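Local atomic coordinates of gamma-glutamyl-gamma-aminobutyraldehyde dehydrogenase (Burkholderia cenocepacia, PDB entry 4LIH), a protein that probably oxidises aldehydes, among them gamma-glutamyl-gamma-aminobutyraldehyde, to the corresponding carboxylic acids with NAD(P)+ as the electron acceptor. Residues Asp464-Tyr476 / Gly480-Lys492. Numbering follows the deposited sequence.
Sequences DEGGDMNFPFGGY and GNGRDKSLHALEK
Lys485 reaches from the 480-492 segment along the turn at Asp468-Phe471, and each of its side-chain atoms has a neighbour there. CB packs against the sulfur of Met469, with SD 3.6 Å from Lys485 CB, and lies near Phe471 O as well. CG continues along SD; CD then meets the Met469 methyl CE, which the bends at chi2 and chi3 curl back over the lysine chain. A bend at chi3 of Lys485 (-65°) swings CE to 3.2 Å from Phe471 O, and the ammonium ends in a hydrogen bond from NZ to Asp468 O (2.8 Å). That donor stands 44° out of the carbonyl plane, so the bond does not follow a lone pair. Asp468 itself forms an Asx turn, its OD1 accepting from Asn470 N and from Asn470 ND2, which also donates to Asp144 O of the third subunit; the two bonds to OD1 probably help hold the type I turn from Asp468 to Phe471, whose two end residues supply these carbonyls.

Beyond the turn, Phe473 and Asp484 form a single antiparallel, hydrogen-bonded bridge: Asp484 N to Phe473 O is 2.9 Å and nearly straight (157°), whereas the return bond is weak. Pro472 CB rests on Arg483 CB (3.6 Å) and also meets Ser486 OG. Farther along, Arg483 NH1 donates to Gly475 O at 2.9 Å, and in the guanidinium plane to Gly482 O, while Gly474 O lies over one guanidinium face. NH2 also pairs with Glu495 of the second subunit. One water links Gly475 N to Gly482 O.

Gly474 packs beside Glu274, the predicted active-site residue, and Phe473 lies near a bound MES molecule, probably from the crystallisation liquor, and edge-to-face with Trp184. This position is consistent with the paired loop between strands 457-460 and 494-502 forming part of the wall of the aldehyde dehydrogenase active-site pocket.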
ATOM      1  N   ASP A 464     -11.614 -22.590 -10.761  1.00  9.98           N
ATOM      2  CA  ASP A 464     -11.586 -22.950  -9.333  1.00 10.47           C
ATOM      3  C   ASP A 464     -10.191 -23.403  -8.953  1.00 10.33           C
ATOM      4  O   ASP A 464     -10.043 -24.375  -8.264  1.00 10.42           O
ATOM      5  CB  ASP A 464     -12.651 -24.029  -9.021  1.00 11.25           C
ATOM      6  CG  ASP A 464     -12.790 -24.329  -7.543  1.00 12.26           C
ATOM      7  OD1 ASP A 464     -12.650 -23.372  -6.718  1.00 12.91           O
ATOM      8  OD2 ASP A 464     -13.083 -25.525  -7.210  1.00 13.44           O
ATOM      9  N   GLU A 465      -9.196 -22.637  -9.397  1.00 10.20           N
ATOM     10  CA  GLU A 465      -7.796 -23.000  -9.387  1.00 10.12           C
ATOM     11  C   GLU A 465      -7.235 -22.709  -8.015  1.00 10.10           C
ATOM     12  O   GLU A 465      -7.271 -21.553  -7.528  1.00  9.77           O
ATOM     13  CB  GLU A 465      -7.037 -22.170 -10.431  1.00 10.16           C
ATOM     14  CG  GLU A 465      -5.510 -22.303 -10.445  1.00 10.35           C
ATOM     15  CD  GLU A 465      -5.013 -23.661 -10.904  1.00 10.56           C
ATOM     16  OE1 GLU A 465      -5.734 -24.297 -11.679  1.00 10.49           O
ATOM     17  OE2 GLU A 465      -3.871 -24.098 -10.518  1.00 10.63           O
ATOM     18  N   GLY A 466      -6.730 -23.754  -7.386  1.00  9.99           N
ATOM     19  CA  GLY A 466      -6.113 -23.623  -6.081  1.00 10.24           C
ATOM     20  C   GLY A 466      -7.009 -23.076  -4.996  1.00 10.29           C
ATOM     21  O   GLY A 466      -8.257 -23.263  -5.012  1.00 10.33           O
ATOM     22  N   GLY A 467      -6.375 -22.414  -4.037  1.00 10.29           N
ATOM     23  CA  GLY A 467      -7.093 -21.909  -2.866  1.00 10.21           C
ATOM     24  C   GLY A 467      -6.432 -20.714  -2.223  1.00  9.97           C
ATOM     25  O   GLY A 467      -6.631 -20.481  -1.022  1.00 10.19           O
ATOM     26  N   ASP A 468      -5.701 -19.926  -3.017  1.00  9.69           N
ATOM     27  CA  ASP A 468      -4.799 -18.962  -2.468  1.00  9.43           C
ATOM     28  C   ASP A 468      -5.576 -17.872  -1.730  1.00  9.02           C
ATOM     29  O   ASP A 468      -6.565 -17.316  -2.238  1.00  8.73           O
ATOM     30  CB  ASP A 468      -3.937 -18.380  -3.576  1.00  9.57           C
ATOM     31  CG  ASP A 468      -2.674 -17.756  -3.056  1.00  9.75           C
ATOM     32  OD1 ASP A 468      -2.720 -16.662  -2.463  1.00  9.61           O
ATOM     33  OD2 ASP A 468      -1.628 -18.385  -3.222  1.00 10.01           O
ATOM     34  N   MET A 469      -5.123 -17.577  -0.525  1.00  8.71           N
ATOM     35  CA  MET A 469      -5.735 -16.550   0.321  1.00  8.58           C
ATOM     36  C   MET A 469      -5.494 -15.141  -0.169  1.00  8.34           C
ATOM     37  O   MET A 469      -6.143 -14.194   0.309  1.00  8.30           O
ATOM     38  CB  MET A 469      -5.189 -16.767   1.800  1.00  8.78           C
ATOM     39  CG  MET A 469      -6.111 -16.371   2.957  1.00  8.97           C
ATOM     40  SD  MET A 469      -7.801 -16.982   2.808  1.00  9.19           S
ATOM     41  CE  MET A 469      -7.653 -18.674   2.399  1.00  9.17           C
ATOM     42  N   ASN A 470      -4.592 -14.928  -1.115  1.00  8.18           N
ATOM     43  CA  ASN A 470      -4.404 -13.569  -1.672  1.00  8.06           C
ATOM     44  C   ASN A 470      -5.512 -13.037  -2.595  1.00  8.05           C
ATOM     45  O   ASN A 470      -5.519 -11.840  -2.963  1.00  8.22           O
ATOM     46  CB  ASN A 470      -3.059 -13.463  -2.376  1.00  8.10           C
ATOM     47  CG  ASN A 470      -1.897 -13.387  -1.388  1.00  8.05           C
ATOM     48  OD1 ASN A 470      -1.565 -12.312  -0.897  1.00  8.09           O
ATOM     49  ND2 ASN A 470      -1.211 -14.493  -1.209  1.00  8.08           N
ATOM     50  N   PHE A 471      -6.459 -13.892  -2.984  1.00  7.91           N
ATOM     51  CA  PHE A 471      -7.418 -13.468  -4.005  1.00  7.79           C
ATOM     52  C   PHE A 471      -8.781 -13.222  -3.366  1.00  7.68           C
ATOM     53  O   PHE A 471      -9.468 -14.187  -3.078  1.00  7.48           O
ATOM     54  CB  PHE A 471      -7.519 -14.567  -5.080  1.00  7.82           C
ATOM     55  CG  PHE A 471      -6.264 -14.777  -5.873  1.00  7.90           C
ATOM     56  CD1 PHE A 471      -5.702 -13.750  -6.585  1.00  7.89           C
ATOM     57  CD2 PHE A 471      -5.626 -16.027  -5.862  1.00  8.00           C
ATOM     58  CE1 PHE A 471      -4.553 -13.961  -7.327  1.00  8.06           C
ATOM     59  CE2 PHE A 471      -4.494 -16.241  -6.607  1.00  8.14           C
ATOM     60  CZ  PHE A 471      -3.958 -15.216  -7.365  1.00  8.13           C
ATOM     61  N   PRO A 472      -9.184 -11.932  -3.175  1.00  7.70           N
ATOM     62  CA  PRO A 472     -10.551 -11.706  -2.666  1.00  7.72           C
ATOM     63  C   PRO A 472     -11.572 -12.383  -3.567  1.00  8.02           C
ATOM     64  O   PRO A 472     -11.319 -12.505  -4.746  1.00  7.81           O
ATOM     65  CB  PRO A 472     -10.703 -10.185  -2.742  1.00  7.66           C
ATOM     66  CG  PRO A 472      -9.701  -9.721  -3.775  1.00  7.64           C
ATOM     67  CD  PRO A 472      -8.566 -10.670  -3.677  1.00  7.65           C
ATOM     68  N   PHE A 473     -12.684 -12.805  -2.973  1.00  8.36           N
ATOM     69  CA  PHE A 473     -13.638 -13.736  -3.524  1.00  8.99           C
ATOM     70  C   PHE A 473     -15.036 -13.249  -3.122  1.00  8.89           C
ATOM     71  O   PHE A 473     -15.306 -13.025  -1.953  1.00  9.03           O
ATOM     72  CB  PHE A 473     -13.338 -15.124  -2.937  1.00  9.64           C
ATOM     73  CG  PHE A 473     -14.326 -16.164  -3.295  1.00 10.21           C
ATOM     74  CD1 PHE A 473     -15.591 -16.144  -2.749  1.00 10.62           C
ATOM     75  CD2 PHE A 473     -14.011 -17.102  -4.241  1.00 11.12           C
ATOM     76  CE1 PHE A 473     -16.524 -17.092  -3.107  1.00 11.11           C
ATOM     77  CE2 PHE A 473     -14.949 -18.072  -4.616  1.00 11.53           C
ATOM     78  CZ  PHE A 473     -16.194 -18.065  -4.038  1.00 11.40           C
ATOM     79  N   GLY A 474     -15.910 -13.042  -4.095  1.00  8.93           N
ATOM     80  CA  GLY A 474     -17.254 -12.559  -3.783  1.00  8.87           C
ATOM     81  C   GLY A 474     -17.928 -11.974  -5.010  1.00  8.76           C
ATOM     82  O   GLY A 474     -17.393 -12.004  -6.081  1.00  9.02           O
ATOM     83  N   GLY A 475     -19.102 -11.418  -4.827  1.00  8.60           N
ATOM     84  CA  GLY A 475     -19.957 -11.094  -5.930  1.00  8.54           C
ATOM     85  C   GLY A 475     -19.852  -9.688  -6.522  1.00  8.49           C
ATOM     86  O   GLY A 475     -19.486  -8.740  -5.851  1.00  8.49           O
ATOM     87  N   TYR A 476     -20.112  -9.626  -7.820  1.00  8.45           N
ATOM     88  CA  TYR A 476     -20.735  -8.478  -8.488  1.00  8.49           C
ATOM     89  C   TYR A 476     -22.233  -8.730  -8.446  1.00  8.85           C
ATOM     90  O   TYR A 476     -22.689  -9.897  -8.317  1.00  8.86           O
ATOM     91  CB  TYR A 476     -20.323  -8.425  -9.953  1.00  8.20           C
ATOM     92  CG  TYR A 476     -18.954  -7.881 -10.267  1.00  7.99           C
ATOM     93  CD1 TYR A 476     -17.790  -8.239  -9.522  1.00  7.78           C
ATOM     94  CD2 TYR A 476     -18.792  -7.041 -11.377  1.00  7.81           C
ATOM     95  CE1 TYR A 476     -16.536  -7.753  -9.894  1.00  7.73           C
ATOM     96  CE2 TYR A 476     -17.562  -6.569 -11.708  1.00  7.80           C
ATOM     97  CZ  TYR A 476     -16.437  -6.952 -11.004  1.00  7.70           C
ATOM     98  OH  TYR A 476     -15.233  -6.423 -11.351  1.00  7.76           O
ATOM     99  N   GLY A 480     -23.556 -11.260  -4.051  1.00  9.01           N
ATOM    100  CA  GLY A 480     -23.084 -10.897  -2.686  1.00  8.92           C
ATOM    101  C   GLY A 480     -22.322  -9.596  -2.680  1.00  8.90           C
ATOM    102  O   GLY A 480     -21.937  -9.103  -3.717  1.00  9.14           O
ATOM    103  N   ASN A 481     -22.096  -9.030  -1.502  1.00  8.58           N
ATOM    104  CA  ASN A 481     -21.296  -7.817  -1.370  1.00  8.36           C
ATOM    105  C   ASN A 481     -20.068  -8.063  -0.472  1.00  8.18           C
ATOM    106  O   ASN A 481     -20.139  -8.835   0.482  1.00  8.14           O
ATOM    107  CB  ASN A 481     -22.157  -6.682  -0.824  1.00  8.21           C
ATOM    108  CG  ASN A 481     -22.688  -6.969   0.592  1.00  8.28           C
ATOM    109  OD1 ASN A 481     -23.311  -7.983   0.840  1.00  8.22           O
ATOM    110  ND2 ASN A 481     -22.429  -6.037   1.529  1.00  8.27           N
ATOM    111  N   GLY A 482     -18.941  -7.416  -0.776  1.00  7.97           N
ATOM    112  CA  GLY A 482     -17.761  -7.644   0.074  1.00  7.86           C
ATOM    113  C   GLY A 482     -17.046  -8.868  -0.454  1.00  7.72           C
ATOM    114  O   GLY A 482     -17.520  -9.492  -1.410  1.00  7.73           O
ATOM    115  N   ARG A 483     -15.899  -9.174   0.165  1.00  7.57           N
ATOM    116  CA  ARG A 483     -15.061 -10.238  -0.247  1.00  7.45           C
ATOM    117  C   ARG A 483     -14.604 -11.088   0.976  1.00  7.55           C
ATOM    118  O   ARG A 483     -14.283 -10.592   2.054  1.00  7.69           O
ATOM    119  CB  ARG A 483     -13.862  -9.686  -0.999  1.00  7.35           C
ATOM    120  CG  ARG A 483     -14.192  -8.801  -2.207  1.00  7.29           C
ATOM    121  CD  ARG A 483     -14.701  -9.708  -3.278  1.00  7.20           C
ATOM    122  NE  ARG A 483     -14.999  -9.080  -4.543  1.00  7.14           N
ATOM    123  CZ  ARG A 483     -16.174  -8.594  -4.889  1.00  7.09           C
ATOM    124  NH1 ARG A 483     -17.190  -8.603  -4.053  1.00  7.03           N
ATOM    125  NH2 ARG A 483     -16.320  -8.128  -6.104  1.00  7.11           N
ATOM    126  N   ASP A 484     -14.501 -12.380   0.748  1.00  7.65           N
ATOM    127  CA  ASP A 484     -13.769 -13.307   1.567  1.00  7.66           C
ATOM    128  C   ASP A 484     -12.365 -13.574   1.014  1.00  7.74           C
ATOM    129  O   ASP A 484     -12.092 -13.305  -0.180  1.00  7.76           O
ATOM    130  CB  ASP A 484     -14.579 -14.608   1.699  1.00  7.74           C
ATOM    131  CG  ASP A 484     -15.813 -14.492   2.639  1.00  7.77           C
ATOM    132  OD1 ASP A 484     -16.058 -13.485   3.339  1.00  7.63           O
ATOM    133  OD2 ASP A 484     -16.593 -15.488   2.674  1.00  7.90           O
ATOM    134  N   LYS A 485     -11.463 -14.062   1.898  1.00  7.68           N
ATOM    135  CA  LYS A 485     -10.044 -14.187   1.591  1.00  7.67           C
ATOM    136  C   LYS A 485      -9.387 -12.798   1.343  1.00  7.70           C
ATOM    137  O   LYS A 485     -10.086 -11.792   1.093  1.00  7.75           O
ATOM    138  CB  LYS A 485      -9.792 -15.128   0.393  1.00  7.65           C
ATOM    139  CG  LYS A 485     -10.526 -16.475   0.432  1.00  7.60           C
ATOM    140  CD  LYS A 485      -9.866 -17.524  -0.479  1.00  7.58           C
ATOM    141  CE  LYS A 485      -9.928 -17.171  -1.946  1.00  7.55           C
ATOM    142  NZ  LYS A 485      -9.204 -18.177  -2.743  1.00  7.58           N
ATOM    143  N   SER A 486      -8.063 -12.759   1.428  1.00  7.73           N
ATOM    144  CA  SER A 486      -7.213 -11.599   1.186  1.00  7.74           C
ATOM    145  C   SER A 486      -7.380 -10.623   2.313  1.00  7.85           C
ATOM    146  O   SER A 486      -8.284 -10.779   3.153  1.00  7.88           O
ATOM    147  CB  SER A 486      -7.562 -10.892  -0.128  1.00  7.65           C
ATOM    148  OG  SER A 486      -8.630  -9.985   0.021  1.00  7.49           O
ATOM    149  N   LEU A 487      -6.520  -9.620   2.323  1.00  8.09           N
ATOM    150  CA  LEU A 487      -6.561  -8.590   3.365  1.00  8.29           C
ATOM    151  C   LEU A 487      -7.865  -7.819   3.315  1.00  8.42           C
ATOM    152  O   LEU A 487      -8.309  -7.317   4.335  1.00  8.42           O
ATOM    153  CB  LEU A 487      -5.393  -7.617   3.264  1.00  8.33           C
ATOM    154  CG  LEU A 487      -4.028  -8.259   3.511  1.00  8.41           C
ATOM    155  CD1 LEU A 487      -2.986  -7.190   3.198  1.00  8.49           C
ATOM    156  CD2 LEU A 487      -3.910  -8.725   4.927  1.00  8.46           C
ATOM    157  N   HIS A 488      -8.477  -7.780   2.131  1.00  8.71           N
ATOM    158  CA  HIS A 488      -9.756  -7.107   1.897  1.00  9.01           C
ATOM    159  C   HIS A 488     -10.884  -7.735   2.707  1.00  9.13           C
ATOM    160  O   HIS A 488     -11.858  -7.093   2.954  1.00  9.12           O
ATOM    161  CB  HIS A 488     -10.128  -7.171   0.407  1.00  9.25           C
ATOM    162  CG  HIS A 488      -9.165  -6.428  -0.457  1.00  9.51           C
ATOM    163  ND1 HIS A 488      -9.090  -5.059  -0.464  1.00  9.82           N
ATOM    164  CD2 HIS A 488      -8.149  -6.861  -1.234  1.00  9.73           C
ATOM    165  CE1 HIS A 488      -8.093  -4.678  -1.246  1.00  9.84           C
ATOM    166  NE2 HIS A 488      -7.492  -5.755  -1.703  1.00  9.77           N
ATOM    167  N   ALA A 489     -10.722  -8.981   3.115  1.00  9.27           N
ATOM    168  CA  ALA A 489     -11.707  -9.643   4.002  1.00  9.43           C
ATOM    169  C   ALA A 489     -11.843  -8.919   5.350  1.00  9.84           C
ATOM    170  O   ALA A 489     -12.924  -8.890   5.947  1.00 10.00           O
ATOM    171  CB  ALA A 489     -11.346 -11.108   4.197  1.00  9.15           C
ATOM    172  N   LEU A 490     -10.751  -8.319   5.814  1.00 10.57           N
ATOM    173  CA  LEU A 490     -10.707  -7.658   7.131  1.00 10.93           C
ATOM    174  C   LEU A 490     -11.555  -6.382   7.202  1.00 11.71           C
ATOM    175  O   LEU A 490     -11.973  -5.955   8.281  1.00 11.35           O
ATOM    176  CB  LEU A 490      -9.259  -7.327   7.509  1.00 10.91           C
ATOM    177  CG  LEU A 490      -8.384  -8.568   7.656  1.00 10.65           C
ATOM    178  CD1 LEU A 490      -6.919  -8.246   7.456  1.00 10.84           C
ATOM    179  CD2 LEU A 490      -8.617  -9.237   9.003  1.00 10.77           C
ATOM    180  N   GLU A 491     -11.824  -5.783   6.057  1.00 12.34           N
ATOM    181  CA  GLU A 491     -12.625  -4.557   5.996  1.00 13.10           C
ATOM    182  C   GLU A 491     -14.045  -4.826   6.494  1.00 12.50           C
ATOM    183  O   GLU A 491     -14.707  -3.937   7.050  1.00 12.44           O
ATOM    184  CB  GLU A 491     -12.635  -3.974   4.571  1.00 14.71           C
ATOM    185  CG  GLU A 491     -11.273  -3.994   3.836  1.00 16.83           C
ATOM    186  CD  GLU A 491     -11.339  -3.555   2.353  1.00 18.50           C
ATOM    187  OE1 GLU A 491     -12.432  -3.254   1.855  1.00 21.54           O
ATOM    188  OE2 GLU A 491     -10.297  -3.511   1.648  1.00 21.01           O
ATOM    189  N   LYS A 492     -14.508  -6.060   6.339  1.00 11.39           N
ATOM    190  CA  LYS A 492     -15.861  -6.419   6.764  1.00 10.92           C
ATOM    191  C   LYS A 492     -16.020  -6.446   8.276  1.00 10.30           C
ATOM    192  O   LYS A 492     -17.144  -6.405   8.766  1.00 10.50           O
ATOM    193  CB  LYS A 492     -16.247  -7.783   6.189  1.00 11.10           C
ATOM    194  CG  LYS A 492     -16.085  -7.873   4.690  1.00 11.29           C
ATOM    195  CD  LYS A 492     -16.770  -9.084   4.121  1.00 11.61           C
ATOM    196  CE  LYS A 492     -16.369 -10.374   4.837  1.00 11.56           C
ATOM    197  NZ  LYS A 492     -14.904 -10.538   4.879  1.00 11.61           N
TER
HETATM  198  O   HOH W   1     -19.642 -11.265  -1.871  1.00 10.29           O